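Long-range contacts in pyocin-S2 (Pseudomonas aeruginosa, PDB 5ODW), which kills sensitive bacteria by breaking down chromosomal DNA and inhibits lipid synthesis, the present chain being the N-terminal part of the whole protein: residues Arg21-Tyr26 / Ala169-Ala174; Lys73-Lys78 / Lys173-Ile178; Ile105-Met110 / Gln181-Leu186. All coordinates share one frame; numbering follows the deposited sequence.

Contact 1. Residues Arg21-Tyr26 / Ala169-Ala174; sequences RDIIQY and ADIYKA
Y172 and I171, neighbours on helix 153-204, meet D22, I23 and I24 by two kinds of interaction. The polar one is modest: the backbone N of I23 donates a weak hydrogen bond to the phenol OH of Y172, 3.2 Å away and bent to 133°. With CG beside its backbone N (chi1 -72°), Y172 reaches out from the helix so that the phenol end arrives beside the D22-I23 peptide. The carboxylate of D22 stands at the edge of the ring, OD1 lying 4.2 Å from CE2, and its plane is turned 78° from that of the ring.

The apolar part belongs to I171, whose branches serve different partners. Its CG2 lies 3.9 Å from CG2 of I23, with CD1 of I23 close by, while its CG1 receives CD1 of I24 at 4.1 Å. Both isoleucines cross I171 at roughly a right angle.

A second helix hydroxyl, that of S168, is hydrogen-bonded to N of I24. In fold terms, the loop leading into strand 24-26, with the first residue of that strand, packs on a long helix, and backbone bonds of I23 with H15 and of Q25 with I13 tie it to the antiparallel hairpin 12-14/24-26.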
ATOM      1  N   ARG C  21       3.454  34.104 -35.468  1.00 89.13           N
ATOM      2  CA  ARG C  21       3.943  33.381 -34.309  1.00 86.19           C
ATOM      3  C   ARG C  21       4.746  34.312 -33.409  1.00 86.03           C
ATOM      4  O   ARG C  21       5.487  35.170 -33.882  1.00 86.82           O
ATOM      5  CB  ARG C  21       4.825  32.215 -34.747  1.00 84.80           C
ATOM      6  CG  ARG C  21       4.365  31.529 -36.021  1.00 93.41           C
ATOM      7  CD  ARG C  21       5.032  30.175 -36.189  1.00 98.42           C
ATOM      8  NE  ARG C  21       4.550  29.473 -37.374  1.00101.37           N
ATOM      9  CZ  ARG C  21       4.836  28.207 -37.663  1.00110.50           C
ATOM     10  NH1 ARG C  21       5.599  27.494 -36.850  1.00 90.22           N
ATOM     11  NH2 ARG C  21       4.355  27.653 -38.765  1.00 98.93           N
ATOM     12  N   ASP C  22       4.591  34.120 -32.107  1.00 77.57           N
ATOM     13  CA  ASP C  22       5.286  34.903 -31.070  1.00 75.12           C
ATOM     14  C   ASP C  22       6.792  35.019 -31.335  1.00 73.85           C
ATOM     15  O   ASP C  22       7.381  34.043 -31.803  1.00 72.37           O
ATOM     16  CB  ASP C  22       5.033  34.306 -29.673  1.00 76.28           C
ATOM     17  CG  ASP C  22       3.662  34.584 -29.068  1.00 83.39           C
ATOM     18  OD1 ASP C  22       2.858  35.321 -29.704  1.00 83.57           O
ATOM     19  OD2 ASP C  22       3.397  34.086 -27.951  1.00 87.01           O
ATOM     20  N   ILE C  23       7.407  36.213 -31.052  1.00 67.78           N
ATOM     21  CA  ILE C  23       8.843  36.501 -31.270  1.00 66.33           C
ATOM     22  C   ILE C  23       9.745  35.381 -30.679  1.00 68.12           C
ATOM     23  O   ILE C  23      10.679  34.941 -31.351  1.00 67.54           O
ATOM     24  CB  ILE C  23       9.257  37.937 -30.828  1.00 69.18           C
ATOM     25  CG1 ILE C  23      10.578  38.374 -31.504  1.00 69.45           C
ATOM     26  CG2 ILE C  23       9.295  38.117 -29.306  1.00 69.09           C
ATOM     27  CD1 ILE C  23      10.685  39.853 -31.812  1.00 74.42           C
ATOM     28  N   ILE C  24       9.407  34.887 -29.468  1.00 62.86           N
ATOM     29  CA  ILE C  24      10.079  33.776 -28.805  1.00 61.26           C
ATOM     30  C   ILE C  24       9.056  32.626 -28.770  1.00 65.52           C
ATOM     31  O   ILE C  24       8.026  32.738 -28.098  1.00 65.79           O
ATOM     32  CB  ILE C  24      10.604  34.180 -27.405  1.00 63.63           C
ATOM     33  CG1 ILE C  24      11.547  35.400 -27.496  1.00 63.54           C
ATOM     34  CG2 ILE C  24      11.303  32.987 -26.733  1.00 64.01           C
ATOM     35  CD1 ILE C  24      11.537  36.302 -26.319  1.00 65.55           C
ATOM     36  N   GLN C  25       9.325  31.548 -29.534  1.00 61.48           N
ATOM     37  CA  GLN C  25       8.433  30.390 -29.666  1.00 60.84           C
ATOM     38  C   GLN C  25       8.982  29.089 -29.049  1.00 65.25           C
ATOM     39  O   GLN C  25      10.145  28.755 -29.279  1.00 65.75           O
ATOM     40  CB  GLN C  25       8.072  30.171 -31.160  1.00 61.87           C
ATOM     41  CG  GLN C  25       7.031  29.078 -31.412  1.00 70.40           C
ATOM     42  CD  GLN C  25       6.569  28.990 -32.841  1.00 92.88           C
ATOM     43  OE1 GLN C  25       6.945  29.808 -33.689  1.00 91.56           O
ATOM     44  NE2 GLN C  25       5.812  27.943 -33.154  1.00 81.51           N
ATOM     45  N   TYR C  26       8.121  28.343 -28.301  1.00 60.81           N
ATOM     46  CA  TYR C  26       8.429  27.018 -27.755  1.00 60.00           C
ATOM     47  C   TYR C  26       7.646  25.978 -28.556  1.00 66.24           C
ATOM     48  O   TYR C  26       6.412  26.034 -28.585  1.00 65.93           O
ATOM     49  CB  TYR C  26       8.128  26.882 -26.238  1.00 59.89           C
ATOM     50  CG  TYR C  26       8.542  25.527 -25.695  1.00 60.16           C
ATOM     51  CD1 TYR C  26       9.880  25.234 -25.442  1.00 61.77           C
ATOM     52  CD2 TYR C  26       7.609  24.507 -25.525  1.00 60.52           C
ATOM     53  CE1 TYR C  26      10.278  23.970 -25.008  1.00 61.55           C
ATOM     54  CE2 TYR C  26       7.998  23.235 -25.097  1.00 61.15           C
ATOM     55  CZ  TYR C  26       9.334  22.972 -24.835  1.00 66.03           C
ATOM     56  OH  TYR C  26       9.736  21.728 -24.404  1.00 62.42           O
ATOM     57  N   ALA C 169       5.781  39.022 -24.678  1.00 45.19           N
ATOM     58  CA  ALA C 169       5.017  40.181 -24.222  1.00 46.04           C
ATOM     59  C   ALA C 169       5.931  41.269 -23.679  1.00 49.34           C
ATOM     60  O   ALA C 169       5.610  42.437 -23.832  1.00 50.78           O
ATOM     61  CB  ALA C 169       4.016  39.767 -23.155  1.00 47.76           C
ATOM     62  N   ASP C 170       7.056  40.905 -23.055  1.00 44.88           N
ATOM     63  CA  ASP C 170       8.005  41.893 -22.543  1.00 45.63           C
ATOM     64  C   ASP C 170       8.649  42.661 -23.729  1.00 47.67           C
ATOM     65  O   ASP C 170       8.657  43.896 -23.748  1.00 47.41           O
ATOM     66  CB  ASP C 170       9.069  41.217 -21.637  1.00 47.75           C
ATOM     67  CG  ASP C 170       9.948  42.200 -20.864  1.00 64.09           C
ATOM     68  OD1 ASP C 170       9.391  43.045 -20.115  1.00 65.11           O
ATOM     69  OD2 ASP C 170      11.193  42.114 -20.991  1.00 73.60           O
ATOM     70  N   ILE C 171       9.132  41.903 -24.727  1.00 42.97           N
ATOM     71  CA  ILE C 171       9.751  42.376 -25.961  1.00 42.96           C
ATOM     72  C   ILE C 171       8.764  43.267 -26.763  1.00 48.37           C
ATOM     73  O   ILE C 171       9.087  44.426 -27.026  1.00 48.70           O
ATOM     74  CB  ILE C 171      10.322  41.167 -26.781  1.00 44.89           C
ATOM     75  CG1 ILE C 171      11.435  40.383 -26.011  1.00 44.58           C
ATOM     76  CG2 ILE C 171      10.787  41.577 -28.178  1.00 45.31           C
ATOM     77  CD1 ILE C 171      12.661  41.191 -25.459  1.00 50.62           C
ATOM     78  N   TYR C 172       7.563  42.737 -27.106  1.00 45.62           N
ATOM     79  CA  TYR C 172       6.499  43.451 -27.833  1.00 46.20           C
ATOM     80  C   TYR C 172       6.163  44.811 -27.187  1.00 52.80           C
ATOM     81  O   TYR C 172       6.086  45.800 -27.915  1.00 55.23           O
ATOM     82  CB  TYR C 172       5.212  42.606 -27.932  1.00 47.17           C
ATOM     83  CG  TYR C 172       5.228  41.413 -28.873  1.00 47.54           C
ATOM     84  CD1 TYR C 172       5.675  41.541 -30.188  1.00 49.42           C
ATOM     85  CD2 TYR C 172       4.619  40.212 -28.513  1.00 47.56           C
ATOM     86  CE1 TYR C 172       5.615  40.470 -31.082  1.00 49.96           C
ATOM     87  CE2 TYR C 172       4.559  39.133 -29.393  1.00 47.81           C
ATOM     88  CZ  TYR C 172       5.059  39.264 -30.677  1.00 53.78           C
ATOM     89  OH  TYR C 172       4.972  38.205 -31.550  1.00 50.62           O
ATOM     90  N   LYS C 173       5.992  44.865 -25.828  1.00 47.34           N
ATOM     91  CA  LYS C 173       5.712  46.085 -25.043  1.00 47.43           C
ATOM     92  C   LYS C 173       6.802  47.142 -25.273  1.00 51.74           C
ATOM     93  O   LYS C 173       6.479  48.321 -25.434  1.00 53.23           O
ATOM     94  CB  LYS C 173       5.648  45.764 -23.528  1.00 49.75           C
ATOM     95  CG  LYS C 173       4.272  45.904 -22.866  1.00 52.71           C
ATOM     96  CD  LYS C 173       4.355  45.582 -21.361  1.00 60.42           C
ATOM     97  CE  LYS C 173       3.032  45.264 -20.685  1.00 64.77           C
ATOM     98  NZ  LYS C 173       3.211  44.393 -19.487  1.00 66.18           N
ATOM     99  N   ALA C 174       8.086  46.712 -25.279  1.00 47.15           N
ATOM    100  CA  ALA C 174       9.268  47.554 -25.485  1.00 46.98           C
ATOM    101  C   ALA C 174       9.442  47.986 -26.949  1.00 49.70           C
ATOM    102  O   ALA C 174       9.901  49.106 -27.201  1.00 49.80           O
ATOM    103  CB  ALA C 174      10.508  46.822 -25.014  1.00 47.23           C
TER

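Contact 2. Residues Lys73-Lys78 / Lys173-Ile178; sequences KNETLK and KAQIAI
T76 faces Q175 and I178 at once, and the way its two branches are parted organises this helix crossing. Its hydroxyl is anti to the backbone N (chi1 -157°), on the Q175 side; its methyl is consequently placed between the backbone N and the carbonyl carbon, on the side of I178. There CG2 of T76 lies 3.5 Å from CG2 of I178 and 3.8 Å from CD1 of the same residue, the two side chains crossing at a slant. I178 is extended past CG1, which carries CD1 onward to the backbone of K73, 3.9 Å from its CA. The amine of K73 leads away from the interface.

Q175 and T76 run past each other in opposite directions, CG of Q175 lying 4.0 Å from OG1 of T76. The amide end of Q175 goes on to E75; the chain of E75 is bent, which brings its carboxylate toward that amide, and the two planes are 46° apart. E75 is buried and has the carboxylate of E79 close by, a proximity that could raise the proton affinity of one of the pair.

The short axes approach to 10.3 Å and cross at -71°, which confines the contact to a few residues. Helix 72-86 thus lies across helix 153-204, with I23 of the N-terminal loop packed on both E75 and Q175. Helix 96-121 meets the long helix through other side chains: L117 touches I176, and K113 touches Q175.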
ATOM      1  N   LYS C  73      16.880  47.725 -30.062  1.00 47.14           N
ATOM      2  CA  LYS C  73      16.841  48.939 -30.906  1.00 46.86           C
ATOM      3  C   LYS C  73      17.246  48.602 -32.341  1.00 49.64           C
ATOM      4  O   LYS C  73      16.545  48.985 -33.268  1.00 46.86           O
ATOM      5  CB  LYS C  73      17.771  50.050 -30.364  1.00 50.15           C
ATOM      6  CG  LYS C  73      17.578  50.416 -28.891  1.00 64.83           C
ATOM      7  CD  LYS C  73      18.232  51.750 -28.536  1.00 73.01           C
ATOM      8  CE  LYS C  73      18.239  52.014 -27.055  1.00 80.82           C
ATOM      9  NZ  LYS C  73      18.563  53.436 -26.773  1.00 94.54           N
ATOM     10  N   ASN C  74      18.362  47.854 -32.509  1.00 48.00           N
ATOM     11  CA  ASN C  74      18.918  47.454 -33.808  1.00 47.79           C
ATOM     12  C   ASN C  74      18.095  46.370 -34.442  1.00 51.29           C
ATOM     13  O   ASN C  74      17.873  46.408 -35.649  1.00 50.98           O
ATOM     14  CB  ASN C  74      20.367  46.993 -33.670  1.00 48.91           C
ATOM     15  CG  ASN C  74      21.207  47.945 -32.868  1.00 80.47           C
ATOM     16  OD1 ASN C  74      21.303  49.145 -33.180  1.00 75.80           O
ATOM     17  ND2 ASN C  74      21.767  47.441 -31.774  1.00 74.51           N
ATOM     18  N   GLU C  75      17.642  45.400 -33.635  1.00 47.52           N
ATOM     19  CA  GLU C  75      16.821  44.291 -34.101  1.00 46.21           C
ATOM     20  C   GLU C  75      15.517  44.810 -34.704  1.00 48.73           C
ATOM     21  O   GLU C  75      15.186  44.420 -35.828  1.00 49.33           O
ATOM     22  CB  GLU C  75      16.550  43.302 -32.957  1.00 47.17           C
ATOM     23  CG  GLU C  75      15.892  42.005 -33.390  1.00 57.48           C
ATOM     24  CD  GLU C  75      14.392  42.037 -33.611  1.00 80.01           C
ATOM     25  OE1 GLU C  75      13.656  42.480 -32.700  1.00 81.81           O
ATOM     26  OE2 GLU C  75      13.955  41.599 -34.698  1.00 75.98           O
ATOM     27  N   THR C  76      14.794  45.686 -33.981  1.00 43.12           N
ATOM     28  CA  THR C  76      13.520  46.197 -34.470  1.00 42.31           C
ATOM     29  C   THR C  76      13.741  47.173 -35.659  1.00 47.03           C
ATOM     30  O   THR C  76      12.997  47.092 -36.643  1.00 46.09           O
ATOM     31  CB  THR C  76      12.660  46.719 -33.322  1.00 47.70           C
ATOM     32  OG1 THR C  76      11.291  46.715 -33.723  1.00 44.42           O
ATOM     33  CG2 THR C  76      13.080  48.073 -32.828  1.00 47.99           C
ATOM     34  N   LEU C  77      14.814  48.003 -35.626  1.00 44.05           N
ATOM     35  CA  LEU C  77      15.102  48.875 -36.768  1.00 43.03           C
ATOM     36  C   LEU C  77      15.535  48.051 -37.999  1.00 46.55           C
ATOM     37  O   LEU C  77      15.272  48.473 -39.127  1.00 46.74           O
ATOM     38  CB  LEU C  77      16.069  50.026 -36.441  1.00 43.03           C
ATOM     39  CG  LEU C  77      15.568  51.098 -35.434  1.00 47.01           C
ATOM     40  CD1 LEU C  77      16.650  52.117 -35.153  1.00 47.49           C
ATOM     41  CD2 LEU C  77      14.278  51.813 -35.898  1.00 46.66           C
ATOM     42  N   LYS C  78      16.089  46.844 -37.774  1.00 42.41           N
ATOM     43  CA  LYS C  78      16.439  45.907 -38.841  1.00 42.98           C
ATOM     44  C   LYS C  78      15.136  45.273 -39.424  1.00 46.19           C
ATOM     45  O   LYS C  78      15.089  44.973 -40.629  1.00 45.77           O
ATOM     46  CB  LYS C  78      17.410  44.821 -38.335  1.00 46.44           C
ATOM     47  CG  LYS C  78      18.161  44.068 -39.436  1.00 68.30           C
ATOM     48  CD  LYS C  78      18.646  42.700 -38.925  1.00 82.90           C
ATOM     49  CE  LYS C  78      18.917  41.706 -40.035  1.00 91.61           C
ATOM     50  NZ  LYS C  78      19.222  40.349 -39.505  1.00 92.32           N
ATOM     51  N   LYS C 173       5.992  44.865 -25.828  1.00 47.34           N
ATOM     52  CA  LYS C 173       5.712  46.085 -25.043  1.00 47.43           C
ATOM     53  C   LYS C 173       6.802  47.142 -25.273  1.00 51.74           C
ATOM     54  O   LYS C 173       6.479  48.321 -25.434  1.00 53.23           O
ATOM     55  CB  LYS C 173       5.648  45.764 -23.528  1.00 49.75           C
ATOM     56  CG  LYS C 173       4.272  45.904 -22.866  1.00 52.71           C
ATOM     57  CD  LYS C 173       4.355  45.582 -21.361  1.00 60.42           C
ATOM     58  CE  LYS C 173       3.032  45.264 -20.685  1.00 64.77           C
ATOM     59  NZ  LYS C 173       3.211  44.393 -19.487  1.00 66.18           N
ATOM     60  N   ALA C 174       8.086  46.712 -25.279  1.00 47.15           N
ATOM     61  CA  ALA C 174       9.268  47.554 -25.485  1.00 46.98           C
ATOM     62  C   ALA C 174       9.442  47.986 -26.949  1.00 49.70           C
ATOM     63  O   ALA C 174       9.901  49.106 -27.201  1.00 49.80           O
ATOM     64  CB  ALA C 174      10.508  46.822 -25.014  1.00 47.23           C
ATOM     65  N   GLN C 175       9.091  47.091 -27.907  1.00 43.64           N
ATOM     66  CA  GLN C 175       9.170  47.348 -29.348  1.00 42.33           C
ATOM     67  C   GLN C 175       8.213  48.450 -29.775  1.00 47.55           C
ATOM     68  O   GLN C 175       8.563  49.245 -30.647  1.00 47.00           O
ATOM     69  CB  GLN C 175       8.918  46.074 -30.163  1.00 42.39           C
ATOM     70  CG  GLN C 175      10.142  45.166 -30.253  1.00 45.01           C
ATOM     71  CD  GLN C 175       9.947  43.990 -31.169  1.00 49.14           C
ATOM     72  OE1 GLN C 175      10.716  43.778 -32.099  1.00 45.61           O
ATOM     73  NE2 GLN C 175       8.948  43.168 -30.906  1.00 36.62           N
ATOM     74  N   ILE C 176       7.008  48.504 -29.150  1.00 45.29           N
ATOM     75  CA  ILE C 176       5.987  49.532 -29.404  1.00 45.33           C
ATOM     76  C   ILE C 176       6.537  50.908 -28.974  1.00 50.74           C
ATOM     77  O   ILE C 176       6.359  51.882 -29.704  1.00 51.41           O
ATOM     78  CB  ILE C 176       4.600  49.174 -28.777  1.00 48.19           C
ATOM     79  CG1 ILE C 176       4.037  47.878 -29.408  1.00 46.52           C
ATOM     80  CG2 ILE C 176       3.600  50.333 -28.974  1.00 50.51           C
ATOM     81  CD1 ILE C 176       3.035  47.168 -28.636  1.00 43.88           C
ATOM     82  N   ALA C 177       7.259  50.959 -27.831  1.00 46.87           N
ATOM     83  CA  ALA C 177       7.908  52.164 -27.313  1.00 47.48           C
ATOM     84  C   ALA C 177       8.936  52.688 -28.322  1.00 50.41           C
ATOM     85  O   ALA C 177       8.977  53.898 -28.583  1.00 51.64           O
ATOM     86  CB  ALA C 177       8.583  51.865 -25.984  1.00 48.86           C
ATOM     87  N   ILE C 178       9.732  51.765 -28.915  1.00 44.20           N
ATOM     88  CA  ILE C 178      10.751  52.066 -29.936  1.00 42.82           C
ATOM     89  C   ILE C 178      10.082  52.609 -31.202  1.00 49.60           C
ATOM     90  O   ILE C 178      10.584  53.575 -31.780  1.00 50.86           O
ATOM     91  CB  ILE C 178      11.697  50.855 -30.257  1.00 43.18           C
ATOM     92  CG1 ILE C 178      12.466  50.373 -29.005  1.00 42.57           C
ATOM     93  CG2 ILE C 178      12.653  51.221 -31.383  1.00 42.55           C
ATOM     94  CD1 ILE C 178      13.351  49.193 -29.205  1.00 40.36           C
TER

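Contact 3. Residues Ile105-Met110 / Gln181-Leu186; sequences IVDALM and QTSQEL
V106, D107 and M110 meet T182, S183 and L186 in a near-antiparallel helix pair, where helix 96-121 runs alongside the stretch just past the middle of helix 153-204. The segment axes come within 9.7 Å, with 156° between their directions, and V106 sits opposite S183.

V106 is the knob. Its CG1, anti to the backbone N (chi1 165°), lies 3.8 Å from CB of S183. CG2 takes the other side, reaching tip to tip toward CD1 of L186 at 3.8 Å and crossing the methyl CG2 of T182 at about a right angle, 3.9 Å off. Since V106 also touches L179, it fills a hole bounded by L179, T182, S183 and L186, which is the spacing of knobs-into-holes packing. M110, one turn on, repeats the pattern: its methyl CE comes 3.8 Å from CB of S183, and its side chain also touches I176, L179 and K180. T182 meets V106 with its methyl, while its hydroxyl is hydrogen-bonded to the backbone O of I178. On another flank, L77 of helix 72-86 packs on T182.

Beside this apolar seam runs one polar link. OG of S183, itself anti to the backbone N (chi1 -162°), donates to OD1 of D107 over 2.8 Å, on the syn lone pair of that oxygen, the side of OD2. The other oxygen, OD2, is in a salt bridge with K103, one turn earlier on the same helix. A carboxylate held at both oxygens in this way has its rotation restricted, and the lysine charge probably stabilises its ionised form. The hydroxyl of S183 thus adds a directional bond between two helices that otherwise meet here mainly through methyl groups.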
ATOM      1  N   ILE C 105       4.713  52.032 -42.663  1.00 38.01           N
ATOM      2  CA  ILE C 105       5.369  50.754 -42.342  1.00 36.30           C
ATOM      3  C   ILE C 105       5.565  50.611 -40.811  1.00 41.16           C
ATOM      4  O   ILE C 105       5.196  49.575 -40.253  1.00 41.71           O
ATOM      5  CB  ILE C 105       6.698  50.576 -43.147  1.00 37.54           C
ATOM      6  CG1 ILE C 105       6.427  50.240 -44.622  1.00 37.03           C
ATOM      7  CG2 ILE C 105       7.657  49.542 -42.500  1.00 37.42           C
ATOM      8  CD1 ILE C 105       7.467  50.789 -45.576  1.00 36.66           C
ATOM      9  N   VAL C 106       6.130  51.662 -40.158  1.00 37.64           N
ATOM     10  CA  VAL C 106       6.386  51.780 -38.713  1.00 37.67           C
ATOM     11  C   VAL C 106       5.061  51.611 -37.926  1.00 42.21           C
ATOM     12  O   VAL C 106       5.012  50.810 -36.981  1.00 42.06           O
ATOM     13  CB  VAL C 106       7.139  53.105 -38.376  1.00 41.96           C
ATOM     14  CG1 VAL C 106       7.092  53.423 -36.877  1.00 42.41           C
ATOM     15  CG2 VAL C 106       8.587  53.069 -38.881  1.00 40.92           C
ATOM     16  N   ASP C 107       4.020  52.317 -38.369  1.00 38.55           N
ATOM     17  CA  ASP C 107       2.676  52.220 -37.801  1.00 39.04           C
ATOM     18  C   ASP C 107       2.027  50.843 -38.017  1.00 43.55           C
ATOM     19  O   ASP C 107       1.392  50.310 -37.119  1.00 43.85           O
ATOM     20  CB  ASP C 107       1.770  53.301 -38.390  1.00 41.40           C
ATOM     21  CG  ASP C 107       2.149  54.694 -37.939  1.00 51.60           C
ATOM     22  OD1 ASP C 107       3.122  54.834 -37.177  1.00 52.55           O
ATOM     23  OD2 ASP C 107       1.468  55.654 -38.345  1.00 55.83           O
ATOM     24  N   ALA C 108       2.177  50.285 -39.216  1.00 40.29           N
ATOM     25  CA  ALA C 108       1.634  48.969 -39.561  1.00 40.06           C
ATOM     26  C   ALA C 108       2.301  47.918 -38.722  1.00 45.82           C
ATOM     27  O   ALA C 108       1.612  47.000 -38.249  1.00 46.71           O
ATOM     28  CB  ALA C 108       1.836  48.667 -41.035  1.00 40.23           C
ATOM     29  N   LEU C 109       3.637  48.068 -38.500  1.00 41.86           N
ATOM     30  CA  LEU C 109       4.423  47.156 -37.668  1.00 41.51           C
ATOM     31  C   LEU C 109       4.007  47.299 -36.217  1.00 49.58           C
ATOM     32  O   LEU C 109       3.778  46.288 -35.562  1.00 49.42           O
ATOM     33  CB  LEU C 109       5.933  47.385 -37.820  1.00 40.07           C
ATOM     34  CG  LEU C 109       6.843  46.303 -37.218  1.00 43.19           C
ATOM     35  CD1 LEU C 109       6.627  44.936 -37.880  1.00 42.02           C
ATOM     36  CD2 LEU C 109       8.304  46.716 -37.300  1.00 45.49           C
ATOM     37  N   MET C 110       3.870  48.556 -35.741  1.00 48.51           N
ATOM     38  CA  MET C 110       3.442  48.911 -34.395  1.00 49.62           C
ATOM     39  C   MET C 110       2.093  48.266 -34.087  1.00 55.37           C
ATOM     40  O   MET C 110       1.974  47.591 -33.061  1.00 55.37           O
ATOM     41  CB  MET C 110       3.335  50.437 -34.268  1.00 52.95           C
ATOM     42  CG  MET C 110       3.577  50.950 -32.867  1.00 57.67           C
ATOM     43  SD  MET C 110       2.877  52.597 -32.566  1.00 63.58           S
ATOM     44  CE  MET C 110       3.958  53.622 -33.562  1.00 59.02           C
ATOM     45  N   GLN C 181       8.522  56.244 -30.779  1.00 52.60           N
ATOM     46  CA  GLN C 181       9.603  57.226 -30.888  1.00 52.79           C
ATOM     47  C   GLN C 181      10.074  57.351 -32.334  1.00 55.35           C
ATOM     48  O   GLN C 181      10.349  58.471 -32.772  1.00 56.14           O
ATOM     49  CB  GLN C 181      10.773  56.877 -29.951  1.00 54.38           C
ATOM     50  CG  GLN C 181      11.876  57.952 -29.913  1.00 58.34           C
ATOM     51  CD  GLN C 181      12.952  57.709 -28.875  1.00 70.73           C
ATOM     52  OE1 GLN C 181      12.863  56.768 -28.079  1.00 61.22           O
ATOM     53  NE2 GLN C 181      13.997  58.542 -28.845  1.00 65.45           N
ATOM     54  N   THR C 182      10.146  56.216 -33.079  1.00 49.33           N
ATOM     55  CA  THR C 182      10.519  56.211 -34.496  1.00 48.11           C
ATOM     56  C   THR C 182       9.441  56.923 -35.331  1.00 51.99           C
ATOM     57  O   THR C 182       9.790  57.761 -36.164  1.00 51.09           O
ATOM     58  CB  THR C 182      10.881  54.808 -34.984  1.00 53.46           C
ATOM     59  OG1 THR C 182      12.025  54.357 -34.256  1.00 54.90           O
ATOM     60  CG2 THR C 182      11.205  54.774 -36.474  1.00 49.35           C
ATOM     61  N   SER C 183       8.147  56.644 -35.041  1.00 49.41           N
ATOM     62  CA  SER C 183       6.972  57.254 -35.672  1.00 49.83           C
ATOM     63  C   SER C 183       6.895  58.749 -35.386  1.00 56.78           C
ATOM     64  O   SER C 183       6.601  59.507 -36.309  1.00 58.20           O
ATOM     65  CB  SER C 183       5.687  56.581 -35.205  1.00 53.34           C
ATOM     66  OG  SER C 183       4.621  56.871 -36.092  1.00 62.55           O
ATOM     67  N   GLN C 184       7.175  59.180 -34.132  1.00 54.09           N
ATOM     68  CA  GLN C 184       7.169  60.593 -33.749  1.00 55.43           C
ATOM     69  C   GLN C 184       8.199  61.386 -34.558  1.00 59.33           C
ATOM     70  O   GLN C 184       7.856  62.383 -35.192  1.00 59.76           O
ATOM     71  CB  GLN C 184       7.403  60.763 -32.242  1.00 58.44           C
ATOM     72  CG  GLN C 184       6.105  60.960 -31.449  1.00 86.02           C
ATOM     73  CD  GLN C 184       5.412  62.312 -31.624  1.00107.88           C
ATOM     74  OE1 GLN C 184       4.216  62.453 -31.338  1.00107.55           O
ATOM     75  NE2 GLN C 184       6.136  63.352 -32.047  1.00 90.77           N
ATOM     76  N   GLU C 185       9.439  60.897 -34.594  1.00 54.71           N
ATOM     77  CA  GLU C 185      10.527  61.493 -35.356  1.00 53.96           C
ATOM     78  C   GLU C 185      10.158  61.633 -36.850  1.00 55.53           C
ATOM     79  O   GLU C 185      10.511  62.642 -37.470  1.00 55.61           O
ATOM     80  CB  GLU C 185      11.800  60.645 -35.195  1.00 55.04           C
ATOM     81  CG  GLU C 185      12.499  60.818 -33.852  1.00 67.92           C
ATOM     82  CD  GLU C 185      13.308  59.639 -33.333  1.00 92.07           C
ATOM     83  OE1 GLU C 185      13.655  58.738 -34.133  1.00 89.19           O
ATOM     84  OE2 GLU C 185      13.604  59.625 -32.116  1.00 86.55           O
ATOM     85  N   LEU C 186       9.427  60.640 -37.413  1.00 49.32           N
ATOM     86  CA  LEU C 186       9.023  60.651 -38.821  1.00 47.60           C
ATOM     87  C   LEU C 186       8.116  61.851 -39.165  1.00 52.24           C
ATOM     88  O   LEU C 186       8.387  62.510 -40.180  1.00 51.58           O
ATOM     89  CB  LEU C 186       8.418  59.312 -39.291  1.00 46.43           C
ATOM     90  CG  LEU C 186       9.404  58.122 -39.382  1.00 49.40           C
ATOM     91  CD1 LEU C 186       8.682  56.806 -39.291  1.00 49.20           C
ATOM     92  CD2 LEU C 186      10.255  58.162 -40.630  1.00 49.56           C
TER

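Overall arrangement
From the N terminus, the chain leaves the small hairpin, runs through helices 47-70, 72-86, 96-121 and 133-148, and returns along helix 153-204, where all three contacts close. Contact 1 brings 21-26 back to that helix across 142 intervening residues, contact 2 joins helix 72-86 to it across 94, and contact 3 joins helix 96-121 across 70. Contacts 1 and 2 finish on the same stretch, sharing K173 and A174, and touch through I23. Contact 3 crosses both: it touches contact 2, where I176 meets M110, but stays about 7 Å from contact 1 at the nearest atoms. The long helix is thus the shared partner of the N-terminal hairpin region, helix 72-86 and helix 96-121.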